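Side-chain contacts in tetracycline Repressor, class A (Pseudomonas sp., PDB 5MRU), which represses the tetracycline resistance gene by binding its operator through a helix-turn-helix and loses affinity for that DNA when tetracycline binds: residues 61-66 with 91-96; 95-100 with 140-145; 77-82 with 118-123. One frame throughout, in Å; residues are numbered along the deposited sequence.

Contact 1: 61-66 with 91-96; sequences AENHST and LAYRDG. With TDC (5a,6-anhydrotetracycline), chain B.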
loop_
_atom_site.group_PDB
_atom_site.type_symbol
_atom_site.label_atom_id
_atom_site.label_comp_id
_atom_site.label_asym_id
_atom_site.label_seq_id
_atom_site.Cartn_x
_atom_site.Cartn_y
_atom_site.Cartn_z
ATOM N N ALA A 61 16.588 -9.358 3.204
ATOM C CA ALA A 61 17.730 -10.239 3.408
ATOM C C ALA A 61 17.484 -11.113 4.660
ATOM O O ALA A 61 17.590 -12.320 4.601
ATOM C CB ALA A 61 19.020 -9.421 3.532
ATOM N N GLU A 62 17.078 -10.470 5.750
ATOM C CA GLU A 62 16.828 -11.103 7.034
ATOM C C GLU A 62 15.603 -12.010 7.082
ATOM O O GLU A 62 15.643 -13.015 7.766
ATOM C CB GLU A 62 16.641 -10.019 8.099
ATOM C CG GLU A 62 16.651 -10.494 9.547
ATOM C CD GLU A 62 16.462 -9.324 10.499
ATOM O OE1 GLU A 62 15.297 -8.949 10.740
ATOM O OE2 GLU A 62 17.473 -8.745 10.976
ATOM N N ASN A 63 14.502 -11.651 6.419
ATOM C CA ASN A 63 13.251 -12.415 6.625
ATOM C C ASN A 63 12.477 -13.017 5.430
ATOM O O ASN A 63 11.616 -13.885 5.639
ATOM C CB ASN A 63 12.300 -11.568 7.470
ATOM C CG ASN A 63 12.564 -11.706 8.950
ATOM O OD1 ASN A 63 12.478 -12.811 9.517
ATOM N ND2 ASN A 63 12.872 -10.589 9.594
ATOM N N HIS A 64 12.767 -12.550 4.214
ATOM C CA HIS A 64 12.072 -12.986 3.001
ATOM C C HIS A 64 12.579 -14.352 2.613
ATOM O O HIS A 64 13.546 -14.485 1.874
ATOM C CB HIS A 64 12.287 -11.974 1.859
ATOM C CG HIS A 64 11.440 -12.226 0.652
ATOM N ND1 HIS A 64 10.314 -13.023 0.676
ATOM C CD2 HIS A 64 11.549 -11.766 -0.617
ATOM C CE1 HIS A 64 9.777 -13.051 -0.531
ATOM N NE2 HIS A 64 10.505 -12.292 -1.332
ATOM N N SER A 65 11.897 -15.372 3.105
ATOM C CA SER A 65 12.471 -16.699 3.195
ATOM C C SER A 65 12.036 -17.687 2.070
ATOM O O SER A 65 12.760 -18.663 1.795
ATOM C CB SER A 65 12.204 -17.254 4.616
ATOM O OG SER A 65 10.813 -17.488 4.808
ATOM N N THR A 66 10.875 -17.468 1.438
ATOM C CA THR A 66 10.551 -18.191 0.173
ATOM C C THR A 66 10.470 -17.172 -0.999
ATOM O O THR A 66 9.641 -17.286 -1.903
ATOM C CB THR A 66 9.366 -19.251 0.309
ATOM O OG1 THR A 66 9.118 -20.002 -0.918
ATOM C CG2 THR A 66 8.113 -18.585 0.773
ATOM N N LEU A 91 6.436 -6.815 7.893
ATOM C CA LEU A 91 5.855 -6.719 9.232
ATOM C C LEU A 91 6.865 -6.835 10.385
ATOM O O LEU A 91 6.593 -6.340 11.471
ATOM C CB LEU A 91 4.720 -7.765 9.387
ATOM C CG LEU A 91 3.356 -7.532 8.640
ATOM C CD1 LEU A 91 2.417 -8.713 8.699
ATOM C CD2 LEU A 91 2.611 -6.300 9.162
ATOM N N ALA A 92 8.013 -7.471 10.162
ATOM C CA ALA A 92 9.108 -7.509 11.132
ATOM C C ALA A 92 9.627 -6.154 11.665
ATOM O O ALA A 92 10.365 -6.126 12.646
ATOM C CB ALA A 92 10.313 -8.223 10.526
ATOM N N TYR A 93 9.342 -5.048 10.997
ATOM C CA TYR A 93 9.872 -3.782 11.445
ATOM C C TYR A 93 8.812 -2.727 11.255
ATOM O O TYR A 93 8.044 -2.762 10.319
ATOM C CB TYR A 93 11.172 -3.404 10.676
ATOM C CG TYR A 93 12.342 -4.300 11.026
ATOM C CD1 TYR A 93 12.555 -5.486 10.365
ATOM C CD2 TYR A 93 13.222 -3.976 12.072
ATOM C CE1 TYR A 93 13.611 -6.327 10.723
ATOM C CE2 TYR A 93 14.279 -4.797 12.406
ATOM C CZ TYR A 93 14.463 -5.967 11.727
ATOM O OH TYR A 93 15.499 -6.774 12.078
ATOM N N ARG A 94 8.775 -1.805 12.179
ATOM C CA ARG A 94 7.948 -0.669 12.071
ATOM C C ARG A 94 8.153 0.003 10.713
ATOM O O ARG A 94 9.303 0.175 10.277
ATOM C CB ARG A 94 8.351 0.297 13.161
ATOM C CG ARG A 94 7.677 1.632 13.042
ATOM C CD ARG A 94 7.425 2.118 14.436
ATOM N NE ARG A 94 7.079 3.528 14.497
ATOM C CZ ARG A 94 7.160 4.235 15.620
ATOM N NH1 ARG A 94 7.574 3.655 16.742
ATOM N NH2 ARG A 94 6.858 5.534 15.625
ATOM N N ASP A 95 7.034 0.379 10.074
ATOM C CA ASP A 95 7.018 1.134 8.835
ATOM C C ASP A 95 7.615 0.365 7.724
ATOM O O ASP A 95 8.003 0.931 6.704
ATOM C CB ASP A 95 7.740 2.443 8.961
ATOM C CG ASP A 95 6.976 3.438 9.759
ATOM O OD1 ASP A 95 5.739 3.343 9.738
ATOM O OD2 ASP A 95 7.617 4.347 10.378
ATOM N N GLY A 96 7.608 -0.953 7.876
ATOM C CA GLY A 96 8.245 -1.789 6.893
ATOM C C GLY A 96 7.682 -1.528 5.528
ATOM O O GLY A 96 8.437 -1.475 4.555
HETATM O O12 TDC B . 9.002 -5.473 -4.346
HETATM C C12 TDC B . 9.094 -6.421 -5.175
HETATM C C1B TDC B . 9.220 -6.139 -6.623
HETATM C C11 TDC B . 9.301 -4.819 -7.045
HETATM O O11 TDC B . 9.246 -3.775 -6.134
HETATM C C1A TDC B . 9.428 -4.514 -8.388
HETATM C C10 TDC B . 9.503 -3.191 -8.800
HETATM O O10 TDC B . 9.448 -2.122 -7.918
HETATM C C9 TDC B . 9.648 -2.885 -10.228
HETATM C C8 TDC B . 9.710 -3.931 -11.126
HETATM C C7 TDC B . 9.631 -5.237 -10.670
HETATM C C61 TDC B . 9.488 -5.550 -9.321
HETATM C C6 TDC B . 9.409 -6.893 -8.881
HETATM C C62 TDC B . 9.463 -8.067 -9.813
HETATM C C51 TDC B . 9.282 -7.190 -7.528
HETATM C C5 TDC B . 9.179 -8.633 -7.069
HETATM C C1C TDC B . 9.156 -7.857 -4.738
HETATM C C1 TDC B . 10.605 -8.355 -4.744
HETATM O O1 TDC B . 11.517 -7.567 -4.981
HETATM O O1C TDC B . 8.532 -8.060 -3.493
HETATM C C41 TDC B . 8.460 -8.751 -5.718
HETATM C C4 TDC B . 8.405 -10.246 -5.269
HETATM N N4 TDC B . 7.157 -10.777 -4.600
HETATM C C43 TDC B . 6.475 -9.830 -3.675
HETATM C C42 TDC B . 6.200 -11.114 -5.711
HETATM C C3 TDC B . 9.696 -10.671 -4.553
HETATM O O3 TDC B . 9.765 -11.852 -4.244
HETATM C C2 TDC B . 10.794 -9.748 -4.386
HETATM C C21 TDC B . 12.074 -10.202 -3.819
HETATM O O21 TDC B . 12.256 -11.404 -3.568
HETATM N N21 TDC B . 13.122 -9.362 -3.676
#
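Asn63 and Ala92 mark the nearest backbone approach, CA to CA 7.8 Å, where the C-terminal end of the helix in 61-66 meets a loop that makes a type II beta turn from Tyr93 to Gly96. The contact is small, and one polar pair carries it. Glu62 reaches out with its CG anti to the backbone N (chi1 -168°) and its chain extended beyond, which brings the carboxylate to the phenol end of Tyr93. Glu62 comes in nearly perpendicular to the tyrosine, its carboxylate tilted 35° from the ring. Tyr93 OH donates to Glu62 OE1 over 2.6 Å, meeting the syn lone pair of that oxygen, which lies at the ring edge and in the ring plane. Arg11 closes the group: it forms a salt bridge with Glu62 OE2 and a hydrogen bond with Tyr93 OH, so its charge would favour an ionised Glu62. Beside this pair, Asn63 ND2 rests against Ala92 CB at 3.6 Å.

One residue further on, His64 leaves helical geometry and turns into the tetracycline pocket. Its NE2 and O3 of anhydrotetracycline share a nearly straight hydrogen bond of 3.0 Å (174°), with O3 in the plane of the imidazole at its edge.

Leu14 and Asn18 of helix 7-24, in the DNA-binding domain, pack on Tyr93, while Ala89 of helix 75-91 backs Asn63; the contact thus ties the end of helix 48-63 to the loop that leads into helix 96-100.

Contact 2: 95-100 with 140-145; sequences DGARIH and FTVGAV. With MG (magnesium ion), chain C; TDC (5a,6-anhydrotetracycline), chain B.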
loop_
_atom_site.group_PDB
_atom_site.type_symbol
_atom_site.label_atom_id
_atom_site.label_comp_id
_atom_site.label_asym_id
_atom_site.label_seq_id
_atom_site.Cartn_x
_atom_site.Cartn_y
_atom_site.Cartn_z
ATOM N N ASP A 95 7.034 0.379 10.074
ATOM C CA ASP A 95 7.018 1.134 8.835
ATOM C C ASP A 95 7.615 0.365 7.724
ATOM O O ASP A 95 8.003 0.931 6.704
ATOM C CB ASP A 95 7.740 2.443 8.961
ATOM C CG ASP A 95 6.976 3.438 9.759
ATOM O OD1 ASP A 95 5.739 3.343 9.738
ATOM O OD2 ASP A 95 7.617 4.347 10.378
ATOM N N GLY A 96 7.608 -0.953 7.876
ATOM C CA GLY A 96 8.245 -1.789 6.893
ATOM C C GLY A 96 7.682 -1.528 5.528
ATOM O O GLY A 96 8.437 -1.475 4.555
ATOM N N ALA A 97 6.364 -1.391 5.424
ATOM C CA ALA A 97 5.750 -1.376 4.089
ATOM C C ALA A 97 5.977 -0.041 3.418
ATOM O O ALA A 97 6.140 0.036 2.215
ATOM C CB ALA A 97 4.260 -1.662 4.175
ATOM N N ARG A 98 5.976 1.000 4.225
ATOM C CA ARG A 98 6.053 2.338 3.777
ATOM C C ARG A 98 7.421 2.521 3.217
ATOM O O ARG A 98 7.610 3.129 2.180
ATOM C CB ARG A 98 5.876 3.267 4.961
ATOM C CG ARG A 98 5.513 4.648 4.535
ATOM C CD ARG A 98 5.391 5.562 5.731
ATOM N NE ARG A 98 6.055 6.834 5.466
ATOM C CZ ARG A 98 6.473 7.633 6.426
ATOM N NH1 ARG A 98 7.076 8.772 6.134
ATOM N NH2 ARG A 98 6.280 7.295 7.687
ATOM N N ILE A 99 8.399 1.966 3.916
ATOM C CA ILE A 99 9.776 2.087 3.496
ATOM C C ILE A 99 10.021 1.479 2.142
ATOM O O ILE A 99 10.729 2.048 1.328
ATOM C CB ILE A 99 10.687 1.514 4.580
ATOM C CG1 ILE A 99 10.751 2.538 5.698
ATOM C CG2 ILE A 99 12.082 1.238 4.058
ATOM C CD1 ILE A 99 11.635 2.129 6.845
ATOM N N HIS A 100 9.369 0.356 1.891
ATOM C CA HIS A 100 9.570 -0.444 0.674
ATOM C C HIS A 100 9.010 0.204 -0.551
ATOM O O HIS A 100 9.458 -0.046 -1.665
ATOM C CB HIS A 100 8.876 -1.778 0.818
ATOM C CG HIS A 100 9.003 -2.619 -0.383
ATOM N ND1 HIS A 100 10.054 -3.483 -0.564
ATOM C CD2 HIS A 100 8.261 -2.686 -1.509
ATOM C CE1 HIS A 100 9.944 -4.075 -1.739
ATOM N NE2 HIS A 100 8.878 -3.585 -2.349
ATOM N N PHE A 140 -0.598 -5.658 -3.709
ATOM C CA PHE A 140 -1.567 -6.103 -2.726
ATOM C C PHE A 140 -0.956 -6.184 -1.338
ATOM O O PHE A 140 -1.574 -5.786 -0.359
ATOM C CB PHE A 140 -2.093 -7.491 -3.085
ATOM C CG PHE A 140 -2.985 -8.078 -2.038
ATOM C CD1 PHE A 140 -4.173 -7.463 -1.712
ATOM C CD2 PHE A 140 -2.625 -9.231 -1.363
ATOM C CE1 PHE A 140 -5.012 -8.005 -0.748
ATOM C CE2 PHE A 140 -3.457 -9.792 -0.388
ATOM C CZ PHE A 140 -4.651 -9.174 -0.078
ATOM N N THR A 141 0.242 -6.746 -1.268
ATOM C CA THR A 141 0.898 -7.031 0.006
ATOM C C THR A 141 1.284 -5.721 0.715
ATOM O O THR A 141 0.891 -5.457 1.863
ATOM C CB THR A 141 2.136 -7.886 -0.245
ATOM O OG1 THR A 141 1.774 -8.991 -1.069
ATOM C CG2 THR A 141 2.736 -8.425 1.040
ATOM N N VAL A 142 1.993 -4.869 -0.012
ATOM C CA VAL A 142 2.417 -3.569 0.506
ATOM C C VAL A 142 1.151 -2.839 0.999
ATOM O O VAL A 142 1.099 -2.306 2.120
ATOM C CB VAL A 142 3.161 -2.788 -0.605
ATOM C CG1 VAL A 142 3.485 -1.394 -0.180
ATOM C CG2 VAL A 142 4.451 -3.486 -0.968
ATOM N N GLY A 143 0.104 -2.869 0.173
ATOM C CA GLY A 143 -1.165 -2.262 0.544
ATOM C C GLY A 143 -1.641 -2.856 1.857
ATOM O O GLY A 143 -1.859 -2.114 2.828
ATOM N N ALA A 144 -1.754 -4.197 1.907
ATOM C CA ALA A 144 -2.320 -4.848 3.097
ATOM C C ALA A 144 -1.499 -4.494 4.353
ATOM O O ALA A 144 -2.059 -4.103 5.378
ATOM C CB ALA A 144 -2.386 -6.335 2.927
ATOM N N VAL A 145 -0.180 -4.548 4.237
ATOM C CA VAL A 145 0.657 -4.327 5.384
ATOM C C VAL A 145 0.571 -2.873 5.781
ATOM O O VAL A 145 0.413 -2.572 6.966
ATOM C CB VAL A 145 2.106 -4.712 5.111
ATOM C CG1 VAL A 145 3.004 -4.278 6.256
ATOM C CG2 VAL A 145 2.201 -6.216 4.874
HETATM MG MG MG C . 9.839 -3.196 -4.374
HETATM O O12 TDC B . 9.002 -5.473 -4.346
HETATM C C12 TDC B . 9.094 -6.421 -5.175
HETATM C C1B TDC B . 9.220 -6.139 -6.623
HETATM C C11 TDC B . 9.301 -4.819 -7.045
HETATM O O11 TDC B . 9.246 -3.775 -6.134
HETATM C C1A TDC B . 9.428 -4.514 -8.388
HETATM C C10 TDC B . 9.503 -3.191 -8.800
HETATM O O10 TDC B . 9.448 -2.122 -7.918
HETATM C C9 TDC B . 9.648 -2.885 -10.228
HETATM C C8 TDC B . 9.710 -3.931 -11.126
HETATM C C7 TDC B . 9.631 -5.237 -10.670
HETATM C C61 TDC B . 9.488 -5.550 -9.321
HETATM C C6 TDC B . 9.409 -6.893 -8.881
HETATM C C62 TDC B . 9.463 -8.067 -9.813
HETATM C C51 TDC B . 9.282 -7.190 -7.528
HETATM C C5 TDC B . 9.179 -8.633 -7.069
HETATM C C1C TDC B . 9.156 -7.857 -4.738
HETATM C C1 TDC B . 10.605 -8.355 -4.744
HETATM O O1 TDC B . 11.517 -7.567 -4.981
HETATM O O1C TDC B . 8.532 -8.060 -3.493
HETATM C C41 TDC B . 8.460 -8.751 -5.718
HETATM C C4 TDC B . 8.405 -10.246 -5.269
HETATM N N4 TDC B . 7.157 -10.777 -4.600
HETATM C C43 TDC B . 6.475 -9.830 -3.675
HETATM C C42 TDC B . 6.200 -11.114 -5.711
HETATM C C3 TDC B . 9.696 -10.671 -4.553
HETATM O O3 TDC B . 9.765 -11.852 -4.244
HETATM C C2 TDC B . 10.794 -9.748 -4.386
HETATM C C21 TDC B . 12.074 -10.202 -3.819
HETATM O O21 TDC B . 12.256 -11.404 -3.568
HETATM N N21 TDC B . 13.122 -9.362 -3.676
HETATM O O HOH W 1 11.759 -4.704 -4.203
HETATM O O HOH W 2 8.738 -1.539 -4.857
#
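The magnesium end of the tetracycline pocket, in the all-helical ligand-binding core of the TetR family, is built here: Ala97 and His100 on the short helix 96-100 lie against Val142 and Val145 on the long helix 127-153. The two segments are steeply inclined, 137° between their N-to-C directions, with axes 8.9 Å apart. Their closest backbones are at Ala97 and Val142, CA to CA 5.4 Å, an approach that the small alanine side chain permits.

Ala97 CB points at the long helix and enters the dip between two residues one helical turn apart. It meets Val145 CG1 at 3.6 Å and, at about a right angle to that direction, the carbonyl of Val142, whose O is 3.8 Å from the same CB. Gln149, a turn further along helix 127-153, takes a hydrogen bond from Ala97 N.

One turn on, His100 sends its ring into the pocket; chi1 of 178° carries the ring away from its own backbone N, toward the metal. NE2 binds magnesium at 2.3 Å. Anhydrotetracycline chelates the same ion through O11 and O12, O12 lying in the plane of the imidazole at its edge, and two waters complete the five ligands present in the model. One water donates to O1 of the drug and the other is hydrogen-bonded to its O10, so metal, water and drug are tied together.

Phe86 of helix 75-91 meets the His100 ring edge-to-face, and Glu147 of the second subunit packs on His100 as well as on Val142. Val142 itself lies across the histidine side chain, bringing its CG2 to 3.9 Å from His100 CD2, a ring carbon next to the metal-binding nitrogen.

Contact 3: 77-82 with 118-123; sequences SFLTGN and RFLCEA. With TDC (5a,6-anhydrotetracycline), chain B.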
loop_
_atom_site.group_PDB
_atom_site.type_symbol
_atom_site.label_atom_id
_atom_site.label_comp_id
_atom_site.label_asym_id
_atom_site.label_seq_id
_atom_site.Cartn_x
_atom_site.Cartn_y
_atom_site.Cartn_z
ATOM N N SER A 77 2.157 -22.751 -4.895
ATOM C CA SER A 77 2.851 -22.820 -3.613
ATOM C C SER A 77 3.974 -21.793 -3.518
ATOM O O SER A 77 4.228 -21.289 -2.436
ATOM C CB SER A 77 3.416 -24.209 -3.381
ATOM O OG SER A 77 4.554 -24.405 -4.189
ATOM N N PHE A 78 4.627 -21.482 -4.641
ATOM C CA PHE A 78 5.664 -20.440 -4.678
ATOM C C PHE A 78 5.121 -19.015 -4.498
ATOM O O PHE A 78 5.611 -18.259 -3.658
ATOM C CB PHE A 78 6.456 -20.489 -5.987
ATOM C CG PHE A 78 7.253 -19.248 -6.232
ATOM C CD1 PHE A 78 8.340 -18.946 -5.431
ATOM C CD2 PHE A 78 6.885 -18.344 -7.215
ATOM C CE1 PHE A 78 9.055 -17.765 -5.608
ATOM C CE2 PHE A 78 7.602 -17.165 -7.401
ATOM C CZ PHE A 78 8.690 -16.873 -6.593
ATOM N N LEU A 79 4.146 -18.628 -5.318
ATOM C CA LEU A 79 3.548 -17.298 -5.202
ATOM C C LEU A 79 2.900 -17.061 -3.853
ATOM O O LEU A 79 2.955 -15.930 -3.324
ATOM C CB LEU A 79 2.480 -17.064 -6.260
ATOM C CG LEU A 79 2.964 -17.005 -7.698
ATOM C CD1 LEU A 79 1.767 -17.031 -8.652
ATOM C CD2 LEU A 79 3.863 -15.822 -7.989
ATOM N N THR A 80 2.258 -18.107 -3.323
ATOM C CA THR A 80 1.599 -18.045 -2.022
ATOM C C THR A 80 2.636 -17.838 -0.952
ATOM O O THR A 80 2.606 -16.837 -0.221
ATOM C CB THR A 80 0.843 -19.333 -1.694
ATOM O OG1 THR A 80 -0.358 -19.411 -2.483
ATOM C CG2 THR A 80 0.480 -19.356 -0.232
ATOM N N GLY A 81 3.560 -18.782 -0.886
ATOM C CA GLY A 81 4.644 -18.719 0.059
ATOM C C GLY A 81 5.417 -17.424 -0.058
ATOM O O GLY A 81 5.670 -16.738 0.946
ATOM N N ASN A 82 5.780 -17.103 -1.302
ATOM C CA ASN A 82 6.467 -15.855 -1.668
ATOM C C ASN A 82 5.834 -14.613 -1.125
ATOM O O ASN A 82 6.521 -13.751 -0.640
ATOM C CB ASN A 82 6.469 -15.711 -3.162
ATOM C CG ASN A 82 7.070 -14.428 -3.600
ATOM O OD1 ASN A 82 6.381 -13.580 -4.165
ATOM N ND2 ASN A 82 8.369 -14.278 -3.362
ATOM N N ARG A 118 11.690 -16.955 -14.702
ATOM C CA ARG A 118 12.066 -18.138 -15.493
ATOM C C ARG A 118 11.481 -19.412 -14.901
ATOM O O ARG A 118 11.477 -20.451 -15.561
ATOM C CB ARG A 118 13.592 -18.269 -15.615
ATOM N N PHE A 119 11.020 -19.327 -13.653
ATOM C CA PHE A 119 10.205 -20.367 -13.048
ATOM C C PHE A 119 8.746 -20.270 -13.502
ATOM O O PHE A 119 8.160 -21.267 -13.897
ATOM C CB PHE A 119 10.297 -20.279 -11.520
ATOM C CG PHE A 119 9.442 -21.280 -10.803
ATOM C CD1 PHE A 119 9.829 -22.605 -10.717
ATOM C CD2 PHE A 119 8.256 -20.896 -10.215
ATOM C CE1 PHE A 119 9.047 -23.533 -10.053
ATOM C CE2 PHE A 119 7.467 -21.815 -9.552
ATOM C CZ PHE A 119 7.860 -23.139 -9.471
ATOM N N LEU A 120 8.148 -19.082 -13.428
ATOM C CA LEU A 120 6.733 -18.950 -13.757
ATOM C C LEU A 120 6.493 -19.180 -15.245
ATOM O O LEU A 120 5.520 -19.844 -15.639
ATOM C CB LEU A 120 6.208 -17.594 -13.339
ATOM C CG LEU A 120 6.243 -17.283 -11.818
ATOM C CD1 LEU A 120 6.248 -15.784 -11.576
ATOM C CD2 LEU A 120 5.100 -17.920 -11.033
ATOM N N CYS A 121 7.389 -18.665 -16.079
ATOM C CA CYS A 121 7.352 -18.996 -17.503
ATOM C C CYS A 121 7.493 -20.495 -17.700
ATOM O O CYS A 121 6.716 -21.103 -18.428
ATOM C CB CYS A 121 8.431 -18.235 -18.262
ATOM S SG CYS A 121 8.142 -16.454 -18.186
ATOM N N GLU A 122 8.467 -21.093 -17.023
ATOM C CA GLU A 122 8.610 -22.547 -17.000
ATOM C C GLU A 122 7.261 -23.226 -16.785
ATOM O O GLU A 122 6.961 -24.229 -17.424
ATOM C CB GLU A 122 9.566 -22.988 -15.878
ATOM C CG GLU A 122 10.548 -24.068 -16.292
ATOM C CD GLU A 122 11.542 -23.576 -17.322
ATOM O OE1 GLU A 122 11.993 -22.405 -17.186
ATOM O OE2 GLU A 122 11.858 -24.360 -18.255
ATOM N N ALA A 123 6.463 -22.671 -15.873
ATOM C CA ALA A 123 5.221 -23.305 -15.423
ATOM C C ALA A 123 3.954 -23.010 -16.252
ATOM O O ALA A 123 2.921 -23.657 -16.034
ATOM C CB ALA A 123 4.977 -22.977 -13.963
HETATM O O12 TDC B . 9.002 -5.473 -4.346
HETATM C C12 TDC B . 9.094 -6.421 -5.175
HETATM C C1B TDC B . 9.220 -6.139 -6.623
HETATM C C11 TDC B . 9.301 -4.819 -7.045
HETATM O O11 TDC B . 9.246 -3.775 -6.134
HETATM C C1A TDC B . 9.428 -4.514 -8.388
HETATM C C10 TDC B . 9.503 -3.191 -8.800
HETATM O O10 TDC B . 9.448 -2.122 -7.918
HETATM C C9 TDC B . 9.648 -2.885 -10.228
HETATM C C8 TDC B . 9.710 -3.931 -11.126
HETATM C C7 TDC B . 9.631 -5.237 -10.670
HETATM C C61 TDC B . 9.488 -5.550 -9.321
HETATM C C6 TDC B . 9.409 -6.893 -8.881
HETATM C C62 TDC B . 9.463 -8.067 -9.813
HETATM C C51 TDC B . 9.282 -7.190 -7.528
HETATM C C5 TDC B . 9.179 -8.633 -7.069
HETATM C C1C TDC B . 9.156 -7.857 -4.738
HETATM C C1 TDC B . 10.605 -8.355 -4.744
HETATM O O1 TDC B . 11.517 -7.567 -4.981
HETATM O O1C TDC B . 8.532 -8.060 -3.493
HETATM C C41 TDC B . 8.460 -8.751 -5.718
HETATM C C4 TDC B . 8.405 -10.246 -5.269
HETATM N N4 TDC B . 7.157 -10.777 -4.600
HETATM C C43 TDC B . 6.475 -9.830 -3.675
HETATM C C42 TDC B . 6.200 -11.114 -5.711
HETATM C C3 TDC B . 9.696 -10.671 -4.553
HETATM O O3 TDC B . 9.765 -11.852 -4.244
HETATM C C2 TDC B . 10.794 -9.748 -4.386
HETATM C C21 TDC B . 12.074 -10.202 -3.819
HETATM O O21 TDC B . 12.256 -11.404 -3.568
HETATM N N21 TDC B . 13.122 -9.362 -3.676
#
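Phe78 and Leu79 face Phe119 and Leu120 across two helix segments that run 146° apart in direction. Their axes stay 12.0 Å from each other, so large side chains must bridge the gap. The two phenylalanine side chains come from opposing helices and pass one another, the edge of Phe119 turned to the face of Phe78 in an offset edge-to-face stack, centroids 5.6 Å apart and planes at 70°. In this position Phe119 CE2 lies 3.9 Å from Phe78 CB, so a ring carbon of Phe119 rests against the base of the Phe78 side chain.

Leu120 supplies the second bump. Its CD2 methyl sits over the notch formed by the edge of the Phe78 ring and the branched end of Leu79, whose CD2 it meets at 3.9 Å. This is helix packing in the TetR-type C-terminal core, and Leu134 of helix 127-153 touches both leucines.

One turn along from Phe78, Asn82 faces the drug instead; a chi1 of 176° swings the amide out to it. Its amide grips anhydrotetracycline twice: OD1 accepts from N4 of the drug, while ND2 donates to O3 over 2.9 Å in an almost straight bond.

Contacts 1 and 2 lie close together, centres 10 Å apart; they share Asp95 and Gly96 and touch where Leu91 packs on Val145. The centre of contact 3 is about 20 Å from that of contact 1 and about 21 Å from that of contact 2, yet contact 3 meets contact 1 directly through His64 and Thr66 against helix 75-91. Along the chain the segments come in the order 61-66, 77-82, 91-96, 95-100, 118-123 and 140-145, so contact 3 interleaves with each of the others. All three contain a residue bound to the drug or its magnesium, consistent with inducer binding being felt by helix 48-63, which leads back to the DNA-binding domain.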